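Glycoside Hydrolase (Bacteroides uniformis, PDB 5T99) probably hydrolyses galactosidic linkages in agarose-derived sugars as a family 2 glycoside hydrolase, and binds the inhibitor-like sugar mimic d-galacto-isofagomine. Local coordinates at residues Thr376-Lys379 against Tyr384-Tyr387; Thr689-Asn694 against Lys700-Ile705. One frame throughout, in Å; residues are numbered along the deposited sequence.

Contact 1: residues Thr376-Lys379 against Tyr384-Tyr387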
loop_
_atom_site.group_PDB
_atom_site.type_symbol
_atom_site.label_atom_id
_atom_site.label_comp_id
_atom_site.label_asym_id
_atom_site.label_seq_id
_atom_site.Cartn_x
_atom_site.Cartn_y
_atom_site.Cartn_z
ATOM N N THR A 376 3.760 -19.143 -15.561
ATOM C CA THR A 376 3.111 -20.279 -16.233
ATOM C C THR A 376 2.885 -21.446 -15.283
ATOM O O THR A 376 1.997 -22.244 -15.530
ATOM C CB THR A 376 3.902 -20.793 -17.464
ATOM O OG1 THR A 376 5.096 -21.477 -17.049
ATOM C CG2 THR A 376 4.252 -19.639 -18.413
ATOM N N LYS A 377 3.696 -21.550 -14.227
ATOM C CA LYS A 377 3.615 -22.650 -13.247
ATOM C C LYS A 377 2.805 -22.216 -12.018
ATOM O O LYS A 377 3.099 -21.185 -11.407
ATOM C CB LYS A 377 5.013 -23.071 -12.781
ATOM C CG LYS A 377 5.923 -23.666 -13.848
ATOM C CD LYS A 377 5.580 -25.119 -14.164
ATOM C CE LYS A 377 6.822 -26.000 -14.356
ATOM N NZ LYS A 377 7.466 -25.769 -15.673
ATOM N N ALA A 378 1.819 -23.037 -11.651
ATOM C CA ALA A 378 0.865 -22.740 -10.565
ATOM C C ALA A 378 1.457 -22.864 -9.164
ATOM O O ALA A 378 2.096 -23.860 -8.847
ATOM C CB ALA A 378 -0.332 -23.675 -10.671
ATOM N N LYS A 379 1.242 -21.836 -8.345
ATOM C CA LYS A 379 1.388 -21.924 -6.892
ATOM C C LYS A 379 0.064 -22.309 -6.268
ATOM O O LYS A 379 0.045 -23.107 -5.336
ATOM C CB LYS A 379 1.815 -20.597 -6.278
ATOM C CG LYS A 379 3.230 -20.157 -6.590
ATOM C CD LYS A 379 3.482 -18.807 -5.947
ATOM C CE LYS A 379 4.917 -18.376 -6.121
ATOM N NZ LYS A 379 5.107 -16.948 -5.776
ATOM N N TYR A 384 -2.742 -16.935 -11.357
ATOM C CA TYR A 384 -2.575 -16.216 -12.621
ATOM C C TYR A 384 -2.124 -17.119 -13.790
ATOM O O TYR A 384 -2.370 -16.785 -14.946
ATOM C CB TYR A 384 -1.625 -15.009 -12.449
ATOM C CG TYR A 384 -1.654 -14.056 -13.630
ATOM C CD1 TYR A 384 -2.806 -13.333 -13.929
ATOM C CD2 TYR A 384 -0.546 -13.889 -14.459
ATOM C CE1 TYR A 384 -2.858 -12.469 -15.012
ATOM C CE2 TYR A 384 -0.598 -13.028 -15.552
ATOM C CZ TYR A 384 -1.756 -12.322 -15.820
ATOM O OH TYR A 384 -1.836 -11.455 -16.881
ATOM N N HIS A 385 -1.509 -18.267 -13.495
ATOM C CA HIS A 385 -1.118 -19.235 -14.538
ATOM C C HIS A 385 -2.248 -19.650 -15.498
ATOM O O HIS A 385 -1.978 -20.026 -16.639
ATOM C CB HIS A 385 -0.496 -20.490 -13.914
ATOM C CG HIS A 385 -1.506 -21.470 -13.406
ATOM N ND1 HIS A 385 -2.043 -21.394 -12.140
ATOM C CD2 HIS A 385 -2.100 -22.529 -14.009
ATOM C CE1 HIS A 385 -2.927 -22.361 -11.983
ATOM N NE2 HIS A 385 -2.972 -23.074 -13.097
ATOM N N LEU A 386 -3.497 -19.594 -15.042
ATOM C CA LEU A 386 -4.648 -19.785 -15.932
ATOM C C LEU A 386 -4.736 -18.757 -17.053
ATOM O O LEU A 386 -5.258 -19.049 -18.124
ATOM C CB LEU A 386 -5.956 -19.736 -15.140
ATOM C CG LEU A 386 -6.198 -20.870 -14.140
ATOM C CD1 LEU A 386 -7.432 -20.565 -13.293
ATOM C CD2 LEU A 386 -6.323 -22.215 -14.851
ATOM N N TYR A 387 -4.250 -17.548 -16.786
ATOM C CA TYR A 387 -4.380 -16.422 -17.700
ATOM C C TYR A 387 -3.082 -15.986 -18.357
ATOM O O TYR A 387 -3.134 -15.190 -19.300
ATOM C CB TYR A 387 -4.991 -15.250 -16.942
ATOM C CG TYR A 387 -6.215 -15.680 -16.180
ATOM C CD1 TYR A 387 -7.375 -16.063 -16.854
ATOM C CD2 TYR A 387 -6.198 -15.763 -14.789
ATOM C CE1 TYR A 387 -8.494 -16.490 -16.158
ATOM C CE2 TYR A 387 -7.315 -16.179 -14.085
ATOM C CZ TYR A 387 -8.451 -16.540 -14.776
ATOM O OH TYR A 387 -9.542 -16.946 -14.069
#

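Contact 2: residues Thr689-Asn694 against Lys700-Ile705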
loop_
_atom_site.group_PDB
_atom_site.type_symbol
_atom_site.label_atom_id
_atom_site.label_comp_id
_atom_site.label_asym_id
_atom_site.label_seq_id
_atom_site.Cartn_x
_atom_site.Cartn_y
_atom_site.Cartn_z
ATOM N N THR A 689 12.072 2.464 34.617
ATOM C CA THR A 689 12.389 3.616 33.782
ATOM C C THR A 689 13.707 3.410 33.024
ATOM O O THR A 689 14.695 2.971 33.598
ATOM C CB THR A 689 12.450 4.901 34.634
ATOM O OG1 THR A 689 11.170 5.131 35.234
ATOM C CG2 THR A 689 12.826 6.109 33.789
ATOM N N VAL A 690 13.699 3.734 31.731
ATOM C CA VAL A 690 14.893 3.636 30.887
ATOM C C VAL A 690 15.306 5.032 30.448
ATOM O O VAL A 690 14.463 5.832 30.049
ATOM C CB VAL A 690 14.710 2.707 29.655
ATOM C CG1 VAL A 690 13.586 3.158 28.727
ATOM C CG2 VAL A 690 16.020 2.602 28.889
ATOM N N LYS A 691 16.603 5.303 30.534
ATOM C CA LYS A 691 17.165 6.572 30.130
ATOM C C LYS A 691 18.219 6.323 29.067
ATOM O O LYS A 691 19.134 5.537 29.289
ATOM C CB LYS A 691 17.782 7.274 31.332
ATOM C CG LYS A 691 16.748 7.750 32.338
ATOM C CD LYS A 691 17.377 8.553 33.468
ATOM C CE LYS A 691 16.359 8.802 34.567
ATOM N NZ LYS A 691 16.950 9.555 35.692
ATOM N N ALA A 692 18.079 7.003 27.926
ATOM C CA ALA A 692 19.008 6.890 26.808
ATOM C C ALA A 692 19.904 8.120 26.761
ATOM O O ALA A 692 19.409 9.252 26.845
ATOM C CB ALA A 692 18.245 6.745 25.498
ATOM N N TYR A 693 21.211 7.888 26.614
ATOM C CA TYR A 693 22.208 8.948 26.587
ATOM C C TYR A 693 23.074 8.883 25.329
ATOM O O TYR A 693 23.272 7.817 24.752
ATOM C CB TYR A 693 23.142 8.841 27.797
ATOM C CG TYR A 693 22.467 8.753 29.149
ATOM C CD1 TYR A 693 22.128 9.903 29.858
ATOM C CD2 TYR A 693 22.197 7.517 29.738
ATOM C CE1 TYR A 693 21.521 9.830 31.106
ATOM C CE2 TYR A 693 21.586 7.437 30.983
ATOM C CZ TYR A 693 21.252 8.596 31.663
ATOM O OH TYR A 693 20.649 8.524 32.901
ATOM N N ASN A 694 23.620 10.030 24.931
ATOM C CA ASN A 694 24.674 10.070 23.920
ATOM C C ASN A 694 26.019 9.728 24.582
ATOM O O ASN A 694 26.050 9.414 25.775
ATOM C CB ASN A 694 24.676 11.419 23.163
ATOM C CG ASN A 694 25.038 12.623 24.036
ATOM O OD1 ASN A 694 25.486 12.496 25.182
ATOM N ND2 ASN A 694 24.851 13.811 23.474
ATOM N N LYS A 700 19.062 12.056 26.263
ATOM C CA LYS A 700 18.460 12.298 24.942
ATOM C C LYS A 700 17.024 11.773 24.778
ATOM O O LYS A 700 16.284 12.276 23.932
ATOM C CB LYS A 700 19.359 11.693 23.859
ATOM C CG LYS A 700 20.760 12.298 23.795
ATOM C CD LYS A 700 20.968 13.266 22.635
ATOM C CE LYS A 700 20.233 14.578 22.814
ATOM N NZ LYS A 700 20.284 15.394 21.563
ATOM N N ALA A 701 16.647 10.756 25.555
ATOM C CA ALA A 701 15.270 10.271 25.615
ATOM C C ALA A 701 15.064 9.408 26.848
ATOM O O ALA A 701 16.023 8.864 27.416
ATOM C CB ALA A 701 14.942 9.461 24.375
ATOM N N GLU A 702 13.808 9.269 27.254
ATOM C CA GLU A 702 13.463 8.348 28.339
ATOM C C GLU A 702 12.010 7.863 28.283
ATOM O O GLU A 702 11.131 8.547 27.768
ATOM C CB GLU A 702 13.849 8.933 29.726
ATOM C CG GLU A 702 12.866 9.839 30.456
ATOM C CD GLU A 702 13.318 10.126 31.893
ATOM O OE1 GLU A 702 14.493 10.503 32.104
ATOM O OE2 GLU A 702 12.507 9.955 32.823
ATOM N N LYS A 703 11.790 6.650 28.780
ATOM C CA LYS A 703 10.454 6.080 28.889
ATOM C C LYS A 703 10.317 5.402 30.238
ATOM O O LYS A 703 11.295 4.898 30.796
ATOM C CB LYS A 703 10.178 5.057 27.781
ATOM C CG LYS A 703 10.195 5.602 26.362
ATOM C CD LYS A 703 8.990 6.478 26.050
ATOM C CE LYS A 703 9.093 7.019 24.631
ATOM N NZ LYS A 703 7.939 7.885 24.287
ATOM N N THR A 704 9.089 5.399 30.743
ATOM C CA THR A 704 8.746 4.779 32.009
ATOM C C THR A 704 7.550 3.876 31.761
ATOM O O THR A 704 6.588 4.296 31.112
ATOM C CB THR A 704 8.399 5.867 33.057
ATOM O OG1 THR A 704 9.600 6.525 33.469
ATOM C CG2 THR A 704 7.720 5.275 34.294
ATOM N N ILE A 705 7.612 2.647 32.273
ATOM C CA ILE A 705 6.428 1.768 32.340
ATOM C C ILE A 705 6.088 1.427 33.794
ATOM O O ILE A 705 6.976 1.324 34.643
ATOM C CB ILE A 705 6.576 0.466 31.504
ATOM C CG1 ILE A 705 7.814 -0.341 31.911
ATOM C CG2 ILE A 705 6.616 0.791 30.013
ATOM C CD1 ILE A 705 7.860 -1.722 31.301
#

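Contact 1: residues Thr376-Lys379 against Tyr384-Tyr387
The imidazole of H385 is the flat group between the two segments, with the methyl of A378 over one face and the branch carbon of its own neighbour L386 over the other. A378 CB stands 3.4 Å from the centroid of the H385 ring, 22° off the ring normal, a CH-pi contact displaced toward the rim on the side of ND1 and CE1. The modelled approach is tighter than carbon atoms normally allow, so its spacing is doubtful; as modelled, the methyl lies over the face. On the opposite face, L386 CG lies 4.0 Å above the H385 ring plane and is likewise offset toward the rim. H385 ND1 is hydrogen-bonded to E374.

CG of H385 sits between its backbone N and its carbonyl carbon (chi1 81°), which brings the ring alongside the chain at A378 and leaves H385 CB near the carbonyl of T376, whose O comes within 3.5 Å of that CB and meets the imidazole obliquely. The second segment is a tight turn closed by a backbone hydrogen bond, 2.7 Å from Y387 N to Y384 O, and H385 projects from it toward 376-379.

No hydrogen bond joins the two segments directly. Instead, the E374 carboxylate holds H385 ND1 through OE2 and K379 N through OE1, while E420 takes the hydroxyl of T376 and the amide of K377. Both segments belong to the loop that follows strand 366-370 of the TIM barrel and leads into helix 388-403. The chemistry thus implies a methyl packed on a ring whose rotation the bond to E374 would probably limit, and the negative charge of that acid would probably polarise the imidazole and stabilise a proton on ND1.

Contact 2: residues Thr689-Asn694 against Lys700-Ile705
T689-N694 and K700-I705 are the two arms of an antiparallel hairpin, and backbone hydrogen bonds join them along the strands. V690 and K703 form a hydrogen-bonded pair, with V690 N 2.8 Å from K703 O and K703 N 3.1 Å from V690 O. Farther along, A692 N reaches A701 O at 2.8 Å. The carbonyl of A692 then serves two donors: K700 N at 2.9 Å from A692 O, and A701 N in a weak bond at 3.4 Å from the same oxygen. K700 and A701 both facing A692 make a classic beta bulge near the turn. CA-H groups of T689 and E702 add weaker contacts to the oxygens of K703 and V690.

Among the side chains, the polar pairing is hydroxyl to hydroxyl. T689 OG1 and T704 OG1 lie 2.7 Å apart in a hydrogen bond, each set anti to its own carbonyl carbon (chi1 -61° and -73°), which turns both toward the seam of a non-hydrogen-bonded pair. A valine in place of T689 would probably leave the T704 hydroxyl without its mate across the strands.

Charges play a looser part. K691 and E702 run side by side on the T689 and T704 face, pointing the same way, yet K691 NZ stays 4.5 Å from E702 OE1, beyond a salt bridge; the lysine also makes a cation-pi contact with F641.

Apolar contact lies on the other face, where A692 CB and A701 CB are 4.4 Å apart. V690, A692, A701 and K703 all touch V613 of strand 613-616 there, and V690 also meets V631 of strand 626-633. Within its four-stranded sheet, strand 687-693 is flanked by 637-642 on one side and by the outermost strand 699-706 on the other.

Overall arrangement
Contacts 1 and 2 occupy opposite sides of the chain's centre, with their own centres 52 Å apart and their nearest atoms about 39 Å from each other. They do not touch, and they follow in series along the chain. Contact 1 has a tie to the ligand site: K379 gives a hydrogen bond from NZ to N416 O and touches E417, and both N416 and E417 line the d-galacto-isofagomine pocket. K379, at the end of 376-379, thus links this barrel loop to the pocket wall, although the H385-A378 packing itself involves no pocket residue. Contact 2, whose centre is about 33 Å from the centre of the chain, is an edge hairpin of a separate C-terminal beta-sheet.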